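Local structure of O-ureido-L-serine synthase (Streptomyces lavendulae, 3X44) at residues E202-A207 with L239-E244. The protein catalyses the pyridoxal phosphate-dependent addition of hydroxyurea to O-acetyl-L-serine, giving O-ureido-L-serine on the way to the antibiotic D-cycloserine. The protein carries 1 engineered substitution. Residues are numbered along the deposited sequence; the frame is centred on the assembly and turned at random.
Sequences EPSNAA and LVTMDE
Glu202 crosses Leu239 at a slant, CG and the carboxylate both lying against methyl CD1, with OE2 3.7 Å from CD1. Its chi1 of -41° sets CG beside the backbone N, and from there the chain stretches out extended. At the far end the carboxylate meets the start of helix 208-211: OE1 takes the N-H of Leu209 and OE2 that of Ala210, a pairing that would probably favour the charged form. OE2 also accepts from a water that donates its other hydrogen to Val240 O, the same carbonyl that receives Glu202 N at 2.9 Å. Leu239, in turn, reaches Leu209 and Ala210 on that short helix.

Backbone bonds zip the strands together in parallel: Met242 N to Glu202 O at 2.9 Å, then Ser204 N to Met242 O at 2.8 Å. Strand 197-203, helix 208-211 and strand 238-242 form a beta-alpha-beta unit, and 238-242 closes one edge of the larger sheet within the chain. Thr241 shares a sheet face with Glu202; its CG2 approaches the methyl of Ala207. Met242 sends its end away from strand 197-203, against Ala268, Ala271 and Thr272 of helix 264-278.

A type I turn from Pro203 to Ala206 leads out of the first strand, and Ser204 OG lies 3.3 Å from Asp243 CB. Asp243 is the N-cap of helix 244-257: its side chain caps a backbone N just beyond Glu244, and OD1 also bonds Thr246 OG1. Asn205 crosses Glu244 at about a right angle, amide and carboxylate planes 82° apart, ND2 giving OE2 a weak bond of 3.3 Å; the stronger partner of OE2 is Gln218 N. A second water donates to Asn205 OD1 and accepts from Glu244 N, each 2.7 Å from the water oxygen.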
# COMPACT_ATOMS: atom_id res chain seq x y z
N GLU A 202 -19.22 -9.37 -25.99
CA GLU A 202 -20.56 -9.79 -25.61
C GLU A 202 -20.58 -11.30 -25.83
O GLU A 202 -19.76 -11.83 -26.57
CB GLU A 202 -21.61 -9.14 -26.52
CG GLU A 202 -21.38 -7.69 -26.86
CD GLU A 202 -22.55 -7.11 -27.65
OE1 GLU A 202 -23.60 -6.84 -27.03
OE2 GLU A 202 -22.42 -6.93 -28.88
N PRO A 203 -21.50 -12.01 -25.16
CA PRO A 203 -21.55 -13.46 -25.36
C PRO A 203 -22.01 -13.73 -26.79
O PRO A 203 -22.83 -12.99 -27.33
CB PRO A 203 -22.57 -13.95 -24.32
CG PRO A 203 -22.75 -12.79 -23.35
CD PRO A 203 -22.51 -11.55 -24.18
N SER A 204 -21.46 -14.78 -27.40
CA SER A 204 -21.82 -15.14 -28.77
C SER A 204 -23.33 -15.22 -28.93
O SER A 204 -23.87 -14.85 -29.98
CB SER A 204 -21.22 -16.50 -29.15
OG SER A 204 -19.81 -16.46 -29.20
N ASN A 205 -24.01 -15.71 -27.90
CA ASN A 205 -25.46 -15.87 -27.93
C ASN A 205 -26.26 -14.71 -27.34
O ASN A 205 -27.48 -14.82 -27.17
CB ASN A 205 -25.85 -17.19 -27.24
CG ASN A 205 -25.07 -17.45 -25.95
OD1 ASN A 205 -24.08 -16.78 -25.67
ND2 ASN A 205 -25.53 -18.42 -25.18
N ALA A 206 -25.60 -13.60 -27.05
CA ALA A 206 -26.31 -12.45 -26.49
C ALA A 206 -25.70 -11.15 -26.96
O ALA A 206 -25.41 -10.25 -26.16
CB ALA A 206 -26.33 -12.53 -24.97
N ALA A 207 -25.49 -11.04 -28.27
CA ALA A 207 -24.91 -9.84 -28.86
C ALA A 207 -26.01 -8.79 -28.99
O ALA A 207 -26.47 -8.48 -30.10
CB ALA A 207 -24.31 -10.16 -30.22
N LEU A 239 -15.84 -3.90 -30.71
CA LEU A 239 -17.00 -4.60 -30.18
C LEU A 239 -16.95 -6.02 -30.76
O LEU A 239 -17.19 -6.23 -31.95
CB LEU A 239 -18.29 -3.89 -30.61
CG LEU A 239 -19.62 -4.48 -30.12
CD1 LEU A 239 -19.61 -4.60 -28.60
CD2 LEU A 239 -20.78 -3.59 -30.58
N VAL A 240 -16.62 -6.99 -29.91
CA VAL A 240 -16.49 -8.39 -30.32
C VAL A 240 -17.39 -9.34 -29.55
O VAL A 240 -18.13 -8.93 -28.65
CB VAL A 240 -15.03 -8.86 -30.13
CG1 VAL A 240 -14.09 -8.00 -30.95
CG2 VAL A 240 -14.66 -8.77 -28.65
N THR A 241 -17.32 -10.62 -29.91
CA THR A 241 -18.09 -11.66 -29.24
C THR A 241 -17.16 -12.73 -28.70
O THR A 241 -16.00 -12.83 -29.10
CB THR A 241 -19.09 -12.36 -30.19
OG1 THR A 241 -18.38 -12.83 -31.35
CG2 THR A 241 -20.19 -11.41 -30.61
N MET A 242 -17.69 -13.53 -27.78
CA MET A 242 -16.95 -14.62 -27.16
C MET A 242 -18.00 -15.65 -26.74
O MET A 242 -19.00 -15.31 -26.11
CB MET A 242 -16.17 -14.14 -25.94
CG MET A 242 -15.51 -15.26 -25.13
SD MET A 242 -14.46 -16.35 -26.13
CE MET A 242 -13.21 -15.19 -26.70
N ASP A 243 -17.78 -16.91 -27.11
CA ASP A 243 -18.72 -17.96 -26.77
C ASP A 243 -18.48 -18.43 -25.34
O ASP A 243 -17.35 -18.48 -24.86
CB ASP A 243 -18.60 -19.12 -27.76
CG ASP A 243 -17.31 -19.87 -27.61
OD1 ASP A 243 -16.29 -19.41 -28.17
OD2 ASP A 243 -17.30 -20.92 -26.93
N GLU A 244 -19.57 -18.80 -24.66
CA GLU A 244 -19.49 -19.23 -23.27
C GLU A 244 -18.57 -20.41 -22.98
O GLU A 244 -17.90 -20.42 -21.96
CB GLU A 244 -20.90 -19.52 -22.74
CG GLU A 244 -21.69 -20.54 -23.53
CD GLU A 244 -23.17 -20.50 -23.18
OE1 GLU A 244 -23.85 -21.54 -23.34
OE2 GLU A 244 -23.64 -19.44 -22.74
O HOH W 1 -20.48 -8.08 -29.95
O HOH W 2 -21.86 -18.31 -26.03